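Local structure of mirolysin (Tannerella forsythia, 6R7V) at residues R4-E9 / D268-D272; Y166-P170 / H211-L215; N231-T235 / T279-R285; D234-Q238 / G260-N265. The protein cleaves peptide bonds as a zinc-dependent metallopeptidase of the pappalysin family, held latent in this zymogen by a cysteine switch. The protein carries 1 engineered substitution. All blocks are in the same frame, centred on the assembly; numbering follows the deposited sequence.

Contact 1. Residues R4-E9 / D268-D272. With ZN (zinc ion), chain D.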
loop_
_atom_site.group_PDB
_atom_site.type_symbol
_atom_site.label_atom_id
_atom_site.label_comp_id
_atom_site.label_asym_id
_atom_site.label_seq_id
_atom_site.Cartn_x
_atom_site.Cartn_y
_atom_site.Cartn_z
ATOM N N ARG A 4 0.017 -5.881 13.601
ATOM C CA ARG A 4 0.713 -5.302 12.449
ATOM C C ARG A 4 1.277 -3.915 12.808
ATOM O O ARG A 4 0.651 -3.179 13.574
ATOM C CB ARG A 4 -0.254 -5.241 11.246
ATOM C CG ARG A 4 0.164 -4.403 10.049
ATOM C CD ARG A 4 -0.862 -4.430 8.895
ATOM N NE ARG A 4 -1.333 -5.776 8.545
ATOM C CZ ARG A 4 -0.625 -6.679 7.871
ATOM N NH1 ARG A 4 0.621 -6.408 7.484
ATOM N NH2 ARG A 4 -1.149 -7.866 7.588
ATOM N N THR A 5 2.491 -3.593 12.304
ATOM C CA THR A 5 3.119 -2.279 12.502
ATOM C C THR A 5 3.204 -1.605 11.147
ATOM O O THR A 5 3.449 -2.266 10.132
ATOM C CB THR A 5 4.475 -2.384 13.163
ATOM O OG1 THR A 5 5.261 -3.257 12.360
ATOM C CG2 THR A 5 4.398 -2.880 14.602
ATOM N N CYS A 6 2.971 -0.305 11.113
ATOM C CA CYS A 6 2.942 0.454 9.876
ATOM C C CYS A 6 3.372 1.868 10.127
ATOM O O CYS A 6 2.951 2.458 11.125
ATOM C CB CYS A 6 1.538 0.389 9.280
ATOM S SG CYS A 6 1.312 1.363 7.773
ATOM N N GLY A 7 4.184 2.424 9.238
ATOM C CA GLY A 7 4.633 3.795 9.417
ATOM C C GLY A 7 3.764 4.819 8.714
ATOM O O GLY A 7 4.188 5.976 8.577
ATOM N N SER A 8 2.540 4.438 8.266
ATOM C CA SER A 8 1.677 5.362 7.545
ATOM C C SER A 8 0.363 5.658 8.244
ATOM O O SER A 8 -0.688 5.688 7.616
ATOM C CB SER A 8 1.410 4.845 6.142
ATOM O OG SER A 8 2.622 4.740 5.418
ATOM N N GLU A 9 0.435 5.978 9.526
ATOM C CA GLU A 9 -0.742 6.405 10.261
ATOM C C GLU A 9 -0.974 7.890 9.999
ATOM O O GLU A 9 -0.013 8.651 9.883
ATOM C CB GLU A 9 -0.561 6.140 11.767
ATOM C CG GLU A 9 -0.498 4.656 12.122
ATOM C CD GLU A 9 -0.210 4.257 13.559
ATOM O OE1 GLU A 9 -0.208 3.035 13.841
ATOM O OE2 GLU A 9 0.020 5.155 14.401
ATOM N N ASP A 268 -6.781 -2.831 7.775
ATOM C CA ASP A 268 -6.744 -3.021 9.225
ATOM C C ASP A 268 -5.328 -3.543 9.574
ATOM O O ASP A 268 -4.426 -3.502 8.726
ATOM C CB ASP A 268 -7.887 -3.963 9.715
ATOM C CG ASP A 268 -8.333 -3.685 11.156
ATOM O OD1 ASP A 268 -7.507 -3.201 11.955
ATOM O OD2 ASP A 268 -9.500 -3.932 11.470
ATOM N N TYR A 269 -5.115 -3.997 10.831
ATOM C CA TYR A 269 -3.820 -4.490 11.311
ATOM C C TYR A 269 -3.842 -5.982 11.593
ATOM O O TYR A 269 -2.973 -6.497 12.299
ATOM C CB TYR A 269 -3.368 -3.744 12.580
ATOM C CG TYR A 269 -2.651 -2.426 12.390
ATOM C CD1 TYR A 269 -2.323 -1.959 11.114
ATOM C CD2 TYR A 269 -2.248 -1.671 13.486
ATOM C CE1 TYR A 269 -1.592 -0.784 10.945
ATOM C CE2 TYR A 269 -1.536 -0.487 13.329
ATOM C CZ TYR A 269 -1.198 -0.054 12.057
ATOM O OH TYR A 269 -0.531 1.137 11.906
ATOM N N THR A 270 -4.823 -6.690 11.036
ATOM C CA THR A 270 -4.967 -8.118 11.262
ATOM C C THR A 270 -3.910 -8.960 10.510
ATOM O O THR A 270 -3.219 -8.450 9.612
ATOM C CB THR A 270 -6.377 -8.541 10.877
ATOM O OG1 THR A 270 -6.698 -7.960 9.629
ATOM C CG2 THR A 270 -7.403 -8.103 11.919
ATOM N N TYR A 271 -3.797 -10.248 10.875
ATOM C CA TYR A 271 -2.885 -11.191 10.224
ATOM C C TYR A 271 -3.189 -11.324 8.753
ATOM O O TYR A 271 -4.350 -11.266 8.368
ATOM C CB TYR A 271 -3.010 -12.581 10.834
ATOM C CG TYR A 271 -2.470 -12.784 12.224
ATOM C CD1 TYR A 271 -1.601 -11.858 12.806
ATOM C CD2 TYR A 271 -2.765 -13.936 12.931
ATOM C CE1 TYR A 271 -1.063 -12.075 14.080
ATOM C CE2 TYR A 271 -2.220 -14.174 14.187
ATOM C CZ TYR A 271 -1.380 -13.236 14.763
ATOM O OH TYR A 271 -0.884 -13.496 16.027
ATOM N N ASP A 272 -2.160 -11.563 7.935
ATOM C CA ASP A 272 -2.376 -11.693 6.507
ATOM C C ASP A 272 -3.453 -12.688 6.082
ATOM O O ASP A 272 -4.211 -12.407 5.141
ATOM C CB ASP A 272 -1.095 -12.159 5.849
ATOM C CG ASP A 272 0.031 -11.154 5.734
ATOM O OD1 ASP A 272 0.036 -10.162 6.495
ATOM O OD2 ASP A 272 0.917 -11.375 4.910
HETATM ZN ZN ZN D . -0.842 1.154 7.298
HETATM O O HOH W 1 -2.043 -8.531 13.763
#

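Contact 2. Residues Y166-P170 / H211-L215. With ZN (zinc ion), chain D.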
loop_
_atom_site.group_PDB
_atom_site.type_symbol
_atom_site.label_atom_id
_atom_site.label_comp_id
_atom_site.label_asym_id
_atom_site.label_seq_id
_atom_site.Cartn_x
_atom_site.Cartn_y
_atom_site.Cartn_z
ATOM N N TYR A 166 6.007 0.766 5.233
ATOM C CA TYR A 166 5.448 2.110 5.204
ATOM C C TYR A 166 5.321 2.589 3.765
ATOM O O TYR A 166 6.023 2.112 2.870
ATOM C CB TYR A 166 6.247 3.099 6.061
ATOM C CG TYR A 166 7.624 3.463 5.557
ATOM C CD1 TYR A 166 7.832 4.626 4.820
ATOM C CD2 TYR A 166 8.739 2.707 5.914
ATOM C CE1 TYR A 166 9.108 4.996 4.400
ATOM C CE2 TYR A 166 10.019 3.081 5.519
ATOM C CZ TYR A 166 10.200 4.242 4.785
ATOM O OH TYR A 166 11.459 4.608 4.374
ATOM N N ALA A 167 4.416 3.532 3.541
ATOM C CA ALA A 167 4.167 4.080 2.221
ATOM C C ALA A 167 4.189 5.573 2.270
ATOM O O ALA A 167 3.907 6.159 3.320
ATOM C CB ALA A 167 2.793 3.620 1.740
ATOM N N GLN A 168 4.369 6.195 1.115
ATOM C CA GLN A 168 4.230 7.629 1.007
ATOM C C GLN A 168 2.862 7.903 0.360
ATOM O O GLN A 168 2.532 7.299 -0.656
ATOM C CB GLN A 168 5.391 8.262 0.204
ATOM C CG GLN A 168 5.315 9.783 0.279
ATOM C CD GLN A 168 6.511 10.438 -0.346
ATOM O OE1 GLN A 168 7.585 10.446 0.226
ATOM N NE2 GLN A 168 6.333 10.997 -1.525
ATOM N N PHE A 169 2.069 8.821 0.931
ATOM C CA PHE A 169 0.739 9.108 0.411
ATOM C C PHE A 169 0.766 10.026 -0.812
ATOM O O PHE A 169 1.669 10.869 -0.914
ATOM C CB PHE A 169 -0.094 9.793 1.506
ATOM C CG PHE A 169 -0.534 8.886 2.623
ATOM C CD1 PHE A 169 0.136 8.884 3.841
ATOM C CD2 PHE A 169 -1.619 8.040 2.462
ATOM C CE1 PHE A 169 -0.232 7.995 4.858
ATOM C CE2 PHE A 169 -2.021 7.187 3.500
ATOM C CZ PHE A 169 -1.337 7.184 4.696
ATOM N N PRO A 170 -0.280 9.972 -1.676
ATOM C CA PRO A 170 -0.295 10.830 -2.871
ATOM C C PRO A 170 -0.260 12.326 -2.592
ATOM O O PRO A 170 0.267 13.063 -3.438
ATOM C CB PRO A 170 -1.627 10.479 -3.539
ATOM C CG PRO A 170 -1.917 9.073 -3.100
ATOM C CD PRO A 170 -1.360 8.958 -1.717
ATOM N N HIS A 211 -2.152 2.380 0.873
ATOM C CA HIS A 211 -1.795 3.777 1.251
ATOM C C HIS A 211 -1.208 4.582 0.081
ATOM O O HIS A 211 -1.527 5.764 -0.068
ATOM C CB HIS A 211 -0.763 3.792 2.370
ATOM C CG HIS A 211 -1.209 3.243 3.702
ATOM N ND1 HIS A 211 -2.316 3.740 4.373
ATOM C CD2 HIS A 211 -0.588 2.352 4.503
ATOM C CE1 HIS A 211 -2.334 3.130 5.556
ATOM N NE2 HIS A 211 -1.310 2.313 5.685
ATOM N N TRP A 212 -0.345 3.954 -0.726
ATOM C CA TRP A 212 0.218 4.653 -1.893
ATOM C C TRP A 212 -0.900 5.069 -2.885
ATOM O O TRP A 212 -0.723 6.032 -3.658
ATOM C CB TRP A 212 1.238 3.696 -2.521
ATOM C CG TRP A 212 1.945 4.225 -3.724
ATOM C CD1 TRP A 212 2.970 5.131 -3.752
ATOM C CD2 TRP A 212 1.713 3.828 -5.068
ATOM N NE1 TRP A 212 3.361 5.350 -5.048
ATOM C CE2 TRP A 212 2.574 4.594 -5.886
ATOM C CE3 TRP A 212 0.823 2.932 -5.667
ATOM C CZ2 TRP A 212 2.608 4.442 -7.283
ATOM C CZ3 TRP A 212 0.847 2.790 -7.043
ATOM C CH2 TRP A 212 1.706 3.567 -7.841
ATOM N N LEU A 213 -2.062 4.355 -2.833
ATOM C CA LEU A 213 -3.248 4.634 -3.608
ATOM C C LEU A 213 -4.328 5.361 -2.774
ATOM O O LEU A 213 -5.529 5.322 -3.083
ATOM C CB LEU A 213 -3.787 3.363 -4.268
ATOM C CG LEU A 213 -2.854 2.758 -5.329
ATOM C CD1 LEU A 213 -3.389 1.443 -5.821
ATOM C CD2 LEU A 213 -2.603 3.757 -6.507
ATOM N N ASP A 214 -3.876 6.095 -1.761
ATOM C CA ASP A 214 -4.658 7.083 -1.005
ATOM C C ASP A 214 -5.538 6.516 0.107
ATOM O O ASP A 214 -6.305 7.286 0.725
ATOM C CB ASP A 214 -5.535 7.957 -1.957
ATOM C CG ASP A 214 -5.547 9.414 -1.600
ATOM O OD1 ASP A 214 -4.631 9.846 -0.910
ATOM O OD2 ASP A 214 -6.507 10.117 -2.003
ATOM N N LEU A 215 -5.444 5.227 0.408
ATOM C CA LEU A 215 -6.281 4.696 1.485
ATOM C C LEU A 215 -5.662 4.918 2.840
ATOM O O LEU A 215 -4.422 4.872 2.989
ATOM C CB LEU A 215 -6.524 3.190 1.307
ATOM C CG LEU A 215 -7.185 2.765 0.003
ATOM C CD1 LEU A 215 -7.477 1.281 0.030
ATOM C CD2 LEU A 215 -8.465 3.568 -0.283
HETATM ZN ZN ZN D . -0.842 1.154 7.298
#

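Contact 3. Residues N231-T235 / T279-R285. With CA (calcium ion), chain C.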
loop_
_atom_site.group_PDB
_atom_site.type_symbol
_atom_site.label_atom_id
_atom_site.label_comp_id
_atom_site.label_asym_id
_atom_site.label_seq_id
_atom_site.Cartn_x
_atom_site.Cartn_y
_atom_site.Cartn_z
ATOM N N ASN A 231 -12.489 8.186 5.469
ATOM C CA ASN A 231 -13.139 8.875 4.341
ATOM C C ASN A 231 -13.809 7.907 3.370
ATOM O O ASN A 231 -14.092 8.288 2.234
ATOM C CB ASN A 231 -12.187 9.815 3.585
ATOM C CG ASN A 231 -11.565 10.852 4.495
ATOM O OD1 ASN A 231 -10.347 10.958 4.588
ATOM N ND2 ASN A 231 -12.380 11.601 5.219
ATOM N N ILE A 232 -14.105 6.669 3.816
ATOM C CA ILE A 232 -14.810 5.684 3.001
ATOM C C ILE A 232 -16.150 5.356 3.666
ATOM O O ILE A 232 -16.175 4.814 4.776
ATOM C CB ILE A 232 -13.969 4.421 2.766
ATOM C CG1 ILE A 232 -12.537 4.731 2.224
ATOM C CG2 ILE A 232 -14.728 3.468 1.831
ATOM C CD1 ILE A 232 -12.451 5.283 0.822
ATOM N N ALA A 233 -17.274 5.681 2.981
ATOM C CA ALA A 233 -18.571 5.448 3.598
ATOM C C ALA A 233 -18.928 3.960 3.788
ATOM O O ALA A 233 -19.625 3.631 4.761
ATOM C CB ALA A 233 -19.656 6.133 2.768
ATOM N N ASP A 234 -18.421 3.051 2.907
ATOM C CA ASP A 234 -18.854 1.661 3.046
ATOM C C ASP A 234 -17.924 0.829 3.960
ATOM O O ASP A 234 -18.195 -0.364 4.167
ATOM C CB ASP A 234 -19.077 0.988 1.698
ATOM C CG ASP A 234 -17.850 0.839 0.850
ATOM O OD1 ASP A 234 -16.747 1.169 1.336
ATOM O OD2 ASP A 234 -17.979 0.338 -0.295
ATOM N N THR A 235 -16.901 1.461 4.595
ATOM C CA THR A 235 -16.155 0.780 5.641
ATOM C C THR A 235 -16.820 1.230 6.962
ATOM O O THR A 235 -16.858 2.446 7.254
ATOM C CB THR A 235 -14.649 1.064 5.594
ATOM O OG1 THR A 235 -14.486 2.483 5.553
ATOM C CG2 THR A 235 -13.980 0.398 4.417
ATOM N N THR A 279 -13.111 -2.650 -0.171
ATOM C CA THR A 279 -14.504 -2.369 -0.505
ATOM C C THR A 279 -14.625 -1.652 -1.854
ATOM O O THR A 279 -13.640 -1.096 -2.376
ATOM C CB THR A 279 -15.172 -1.492 0.546
ATOM O OG1 THR A 279 -14.621 -0.170 0.513
ATOM C CG2 THR A 279 -15.133 -2.062 1.923
ATOM N N LYS A 280 -15.854 -1.569 -2.384
ATOM C CA LYS A 280 -16.084 -0.779 -3.601
ATOM C C LYS A 280 -15.686 0.697 -3.389
ATOM O O LYS A 280 -15.153 1.326 -4.304
ATOM C CB LYS A 280 -17.552 -0.859 -4.009
ATOM C CG LYS A 280 -17.935 -2.267 -4.480
ATOM C CD LYS A 280 -19.443 -2.404 -4.660
ATOM C CE LYS A 280 -19.810 -3.801 -5.097
ATOM N NZ LYS A 280 -21.293 -3.971 -5.142
ATOM N N GLY A 281 -15.987 1.250 -2.210
ATOM C CA GLY A 281 -15.621 2.637 -1.930
ATOM C C GLY A 281 -14.123 2.865 -1.912
ATOM O O GLY A 281 -13.635 3.913 -2.368
ATOM N N GLN A 282 -13.361 1.895 -1.355
ATOM C CA GLN A 282 -11.903 2.006 -1.376
ATOM C C GLN A 282 -11.399 1.921 -2.814
ATOM O O GLN A 282 -10.545 2.708 -3.180
ATOM C CB GLN A 282 -11.274 0.901 -0.515
ATOM C CG GLN A 282 -11.465 1.121 0.991
ATOM C CD GLN A 282 -11.017 -0.096 1.766
ATOM O OE1 GLN A 282 -11.272 -1.242 1.370
ATOM N NE2 GLN A 282 -10.287 0.136 2.874
ATOM N N VAL A 283 -11.947 0.995 -3.626
ATOM C CA VAL A 283 -11.595 0.896 -5.049
ATOM C C VAL A 283 -11.805 2.245 -5.772
ATOM O O VAL A 283 -10.953 2.655 -6.574
ATOM C CB VAL A 283 -12.434 -0.213 -5.727
ATOM C CG1 VAL A 283 -12.406 -0.076 -7.250
ATOM C CG2 VAL A 283 -11.916 -1.568 -5.279
ATOM N N GLU A 284 -12.945 2.877 -5.557
ATOM C CA GLU A 284 -13.230 4.165 -6.197
ATOM C C GLU A 284 -12.153 5.179 -5.859
ATOM O O GLU A 284 -11.684 5.892 -6.756
ATOM C CB GLU A 284 -14.605 4.699 -5.776
ATOM C CG GLU A 284 -15.791 3.926 -6.323
ATOM C CD GLU A 284 -17.115 4.418 -5.769
ATOM O OE1 GLU A 284 -17.663 5.401 -6.320
ATOM O OE2 GLU A 284 -17.598 3.831 -4.774
ATOM N N ARG A 285 -11.737 5.235 -4.580
ATOM C CA ARG A 285 -10.741 6.198 -4.170
ATOM C C ARG A 285 -9.403 5.902 -4.859
ATOM O O ARG A 285 -8.739 6.827 -5.333
ATOM C CB ARG A 285 -10.600 6.178 -2.646
ATOM C CG ARG A 285 -9.447 6.994 -2.116
ATOM C CD ARG A 285 -9.545 8.465 -2.440
ATOM N NE ARG A 285 -10.529 9.118 -1.609
ATOM C CZ ARG A 285 -10.239 9.980 -0.644
ATOM N NH1 ARG A 285 -8.990 10.377 -0.449
ATOM N NH2 ARG A 285 -11.200 10.497 0.091
HETATM CA CA CA C . -15.339 4.365 6.988
HETATM O O HOH W 2 -13.559 9.054 -0.306
HETATM O O HOH W 3 -14.225 2.835 8.587
HETATM O O HOH W 4 -14.478 5.695 8.999
HETATM O O HOH W 5 -17.318 5.128 8.034
HETATM O O HOH W 6 -15.509 6.887 6.643
#

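Contact 4. Residues D234-Q238 / G260-N265. With CA (calcium ion), chain C; CA (calcium ion), chain B.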
loop_
_atom_site.group_PDB
_atom_site.type_symbol
_atom_site.label_atom_id
_atom_site.label_comp_id
_atom_site.label_asym_id
_atom_site.label_seq_id
_atom_site.Cartn_x
_atom_site.Cartn_y
_atom_site.Cartn_z
ATOM N N ASP A 234 -18.421 3.051 2.907
ATOM C CA ASP A 234 -18.854 1.661 3.046
ATOM C C ASP A 234 -17.924 0.829 3.960
ATOM O O ASP A 234 -18.195 -0.364 4.167
ATOM C CB ASP A 234 -19.077 0.988 1.698
ATOM C CG ASP A 234 -17.850 0.839 0.850
ATOM O OD1 ASP A 234 -16.747 1.169 1.336
ATOM O OD2 ASP A 234 -17.979 0.338 -0.295
ATOM N N THR A 235 -16.901 1.461 4.595
ATOM C CA THR A 235 -16.155 0.780 5.641
ATOM C C THR A 235 -16.820 1.230 6.962
ATOM O O THR A 235 -16.858 2.446 7.254
ATOM C CB THR A 235 -14.649 1.064 5.594
ATOM O OG1 THR A 235 -14.486 2.483 5.553
ATOM C CG2 THR A 235 -13.980 0.398 4.417
ATOM N N PRO A 236 -17.376 0.277 7.745
ATOM C CA PRO A 236 -18.031 0.664 9.018
ATOM C C PRO A 236 -17.117 1.481 9.920
ATOM O O PRO A 236 -15.929 1.173 10.014
ATOM C CB PRO A 236 -18.338 -0.677 9.676
ATOM C CG PRO A 236 -18.436 -1.663 8.528
ATOM C CD PRO A 236 -17.407 -1.188 7.531
ATOM N N ASN A 237 -17.672 2.510 10.590
ATOM C CA ASN A 237 -16.937 3.305 11.570
ATOM C C ASN A 237 -16.375 2.356 12.603
ATOM O O ASN A 237 -17.068 1.452 13.082
ATOM C CB ASN A 237 -17.840 4.342 12.219
ATOM C CG ASN A 237 -17.130 5.404 13.010
ATOM O OD1 ASN A 237 -15.920 5.375 13.211
ATOM N ND2 ASN A 237 -17.882 6.378 13.486
ATOM N N GLN A 238 -15.114 2.508 12.917
ATOM C CA GLN A 238 -14.436 1.534 13.756
ATOM C C GLN A 238 -13.632 2.256 14.829
ATOM O O GLN A 238 -13.068 3.302 14.545
ATOM C CB GLN A 238 -13.530 0.682 12.824
ATOM C CG GLN A 238 -12.681 -0.393 13.507
ATOM C CD GLN A 238 -11.959 -1.285 12.523
ATOM O OE1 GLN A 238 -12.469 -1.640 11.463
ATOM N NE2 GLN A 238 -10.749 -1.657 12.847
ATOM N N GLY A 260 -20.950 -5.674 12.305
ATOM C CA GLY A 260 -19.818 -5.114 13.041
ATOM C C GLY A 260 -18.751 -4.461 12.178
ATOM O O GLY A 260 -19.040 -3.872 11.134
ATOM N N VAL A 261 -17.498 -4.550 12.627
ATOM C CA VAL A 261 -16.389 -3.899 11.939
ATOM C C VAL A 261 -15.702 -4.835 10.956
ATOM O O VAL A 261 -15.660 -6.045 11.119
ATOM C CB VAL A 261 -15.409 -3.252 12.939
ATOM C CG1 VAL A 261 -16.128 -2.231 13.842
ATOM C CG2 VAL A 261 -14.657 -4.294 13.773
ATOM N N MET A 262 -15.181 -4.251 9.889
ATOM C CA MET A 262 -14.588 -5.016 8.791
ATOM C C MET A 262 -13.108 -5.306 9.067
ATOM O O MET A 262 -12.191 -4.766 8.418
ATOM C CB MET A 262 -14.771 -4.213 7.500
ATOM C CG MET A 262 -14.795 -5.044 6.300
ATOM S SD MET A 262 -15.006 -3.941 4.885
ATOM C CE MET A 262 -16.766 -3.916 4.677
ATOM N N PHE A 263 -12.866 -6.177 10.055
ATOM C CA PHE A 263 -11.493 -6.467 10.488
ATOM C C PHE A 263 -10.701 -7.240 9.445
ATOM O O PHE A 263 -9.480 -7.316 9.570
ATOM C CB PHE A 263 -11.493 -7.227 11.817
ATOM C CG PHE A 263 -12.199 -8.556 11.779
ATOM C CD1 PHE A 263 -11.564 -9.687 11.269
ATOM C CD2 PHE A 263 -13.507 -8.676 12.233
ATOM C CE1 PHE A 263 -12.219 -10.916 11.234
ATOM C CE2 PHE A 263 -14.155 -9.904 12.204
ATOM C CZ PHE A 263 -13.517 -11.012 11.693
ATOM N N MET A 264 -11.378 -7.787 8.422
ATOM C CA MET A 264 -10.735 -8.539 7.332
ATOM C C MET A 264 -10.405 -7.624 6.121
ATOM O O MET A 264 -9.984 -8.105 5.070
ATOM C CB MET A 264 -11.556 -9.778 6.925
ATOM C CG MET A 264 -12.896 -9.540 6.227
ATOM S SD MET A 264 -14.154 -8.578 7.106
ATOM C CE MET A 264 -14.408 -9.603 8.552
ATOM N N ASN A 265 -10.610 -6.328 6.291
ATOM C CA ASN A 265 -10.199 -5.334 5.290
ATOM C C ASN A 265 -8.691 -5.252 5.279
ATOM O O ASN A 265 -8.062 -5.275 6.344
ATOM C CB ASN A 265 -10.799 -3.983 5.639
ATOM C CG ASN A 265 -10.680 -3.003 4.489
ATOM O OD1 ASN A 265 -9.666 -2.328 4.340
ATOM N ND2 ASN A 265 -11.697 -2.958 3.628
HETATM CA CA CA C . -15.339 4.365 6.988
HETATM CA CA CA B . -11.697 5.135 15.227
HETATM O O HOH W 7 -14.736 -1.425 9.920
HETATM O O HOH W 3 -14.225 2.835 8.587
HETATM O O HOH W 8 -13.357 6.079 13.808
HETATM O O HOH W 4 -14.478 5.695 8.999
HETATM O O HOH W 5 -17.318 5.128 8.034
HETATM O O HOH W 6 -15.509 6.887 6.643
#

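Contact 1. Residues R4-E9 / D268-D272
Arg4 NH2 is gripped by two acceptors of residues 268-272. Asp272 OD1 takes one N-H at 2.8 Å with a bond angle of 161°, in a salt bridge whose guanidinium and carboxylate planes are almost coplanar. The other acceptor is the backbone Thr270 O, 3.0 Å from NH2 and tilted out of the guanidinium plane. Neither charged group depends on this pair alone, since Arg4 NH1 also donates to Thr204 OG1 and Asp272 OD2 receives Lys201 N. The arginine gets there by starting with CG anti to the backbone N (chi1 167°) and bending at chi3, which lays CG and CD beside the Tyr269 ring, with Arg4 CD 3.6 Å from Tyr269 CD1. Arg4 O lies over one face of that ring, toward its rim. Tyr269 reaches along the prosegment with its phenol end: Tyr269 OH donates at 2.7 Å to Glu9 OE1, which accepts with its anti lone pair, on the side away from the other carboxylate oxygen, and sits in the ring plane, at the edge. Between these two grips lies Cys6, whose CB packs 3.7 Å from Tyr269 CE1. Its SG is bound to the zinc at 2.2 Å and also receives the backbone Ser8 N, 3.3 Å away. His207, His211 and His217 complete the metal site. Held on both flanks by residues 268-272, Cys6 takes the fourth zinc position, the arrangement of a cysteine-switch zymogen; Tyr269 follows closely in sequence what is probably the metzincin Met-turn.

Contact 2. Residues Y166-P170 / H211-L215
The end of the zinc-binding helix 203-212 packs here against residues 166-170, which run from the end of strand 165-167 of the main sheet into the following loop. Ala167 points its methyl at the helix, its CB 3.6 Å from His211 CB. Further along, the Phe169 ring lies beside the imidazole: CE2 and CZ both approach His211 ND1, with Phe169 CE2 3.6 Å from ND1, and the two planes are inclined by 71° in an oblique aromatic pair. The same Phe169 CE2 meets Leu215 O at 3.4 Å, and this oxygen lies at the ring edge, in its plane. Leu215 O has a stronger partner in His211 ND1, which donates to it at 2.8 Å and so fixes the rotation of the imidazole, while His211 NE2 on the far side of the ring binds the zinc at 2.0 Å. Leu215 is thus a second-shell residue, and Phe169 closes in on both halves of the pair. Pro170 packs against the helix end, CG 3.3 Å from Trp212 O and CD 3.5 Å from Asp214 OD1. No hydrogen bond joins the segments, and Gln168 O is buried with no polar partner. Asp214, with positive phi, is the C' residue of a Schellman motif: Asp214 N bonds to His211 O and Leu215 N to Gly210 O. Asp214 OD2 makes a salt bridge to Arg285 and accepts from Trp29 NE1. The turn carries the chain on to His217, the third histidine ligand, and Asp214 stands where the long zinc-binding consensus of metzincins, HEXXHXXGXXH, has its glycine.

Contact 3. Residues N231-T235 / T279-R285
The Asp234 carboxylate turns its two oxygens to the start of helix 280-288, and each accepts one bond on the syn side, about 25° to 28° out of the carboxylate plane. Thr279 OG1 donates to Asp234 OD1 at 2.6 Å, and Gly281 N reaches Asp234 OD2 at 2.9 Å. The other flat group, the Arg285 guanidinium, has water 2 in its plane at the edge, and this water, 2.8 Å from Arg285 NH2, links it to Asn231 O; Asn231 CB approaches the same group obliquely. Asp234 reaches the helix start because its CG stands between the backbone N and the carbonyl carbon (chi1 64°). Thr279, the N-cap, passes the chain of bonds on: while OG1 donates to the aspartate it accepts Gln282 N, and Gln282 OE1 receives Thr279 N at 2.8 Å, closing a capping box. Beside this polar end Ile232 presses on the helix, with CG2 against the Gly281-Gln282 backbone and CD1 3.7 Å from Gly281 O, lying close where glycine has no side chain. Thr235 adds its methyl, CG2 3.7 Å from Thr279 CG2. The opposite side of the loop binds calcium: Ile232 O, Thr235 O and Thr235 OG1 join Asp230 OD1 and four waters in an eightfold shell. Arg285 is further held by salt bridges to Asp214 and Glu30. A carboxylate that accepts one backbone N-H and one hydroxyl at a helix N-terminus would probably be favoured in its charged form, although Glu284 OE2, 5.7 Å from Asp234 OD2, would work against this.

Contact 4. Residues D234-Q238 / G260-N265
This is loop-to-loop packing bridged by a water, located between residues 234-238, which run from the end of the calcium-binding turn, and the loop 260-265 that leads toward strand 269-270. Water 7 donates to Pro236 O (2.9 Å) and to Gln238 OE1 (2.8 Å), and accepts Met262 N at 2.9 Å. No direct hydrogen bond crosses. Around the water the contact is mainly van der Waals packing. Pro236 lays CG 3.5 Å from Gly260 O, while its CD meets Met262 CE at 4.0 Å, the methionine being bent at chi3 so that its methyl turns in toward the proline. Phe92 of helix 90-93 touches both residues. Gln238 runs out extended, CG anti to the backbone N (chi1 178°), across Val261, whose CB lies 3.7 Å from Gln238 OE1; the amide's NE2 bonds to Asp268. Its carbonyl, Gln238 O, binds the second calcium at 2.4 Å together with Trp219, Asp222, Ser225 and Gly239, and water 8 links that ion to Asn237 OD1. An inverse gamma turn centred on Met262 and a type I turn from Met262 to Asn265 shape the second loop, as in the C-terminal subdomain of metzincins, which has little regular secondary structure.

Overall arrangement
Contact 2 is fully buried, next to the zinc, and packs without a hydrogen bond between its segments; contact 4 is buried too, but among loops, and is jointed by water. Contacts 1 and 3 are partly exposed and rely on charged groups. Contacts 1 and 2 converge on the zinc, and Ser8 OG probably bonds to Ala167 O between them. Contacts 3 and 4 share Asp234, Thr235 and one calcium, and are tied by a probable bond from Asn265 ND2 to Gln282 OE1. Arg285 joins contact 3 to contact 2, while a probable hydrogen bond from Thr270 OG1 to Phe263 O joins contact 1 to contact 4.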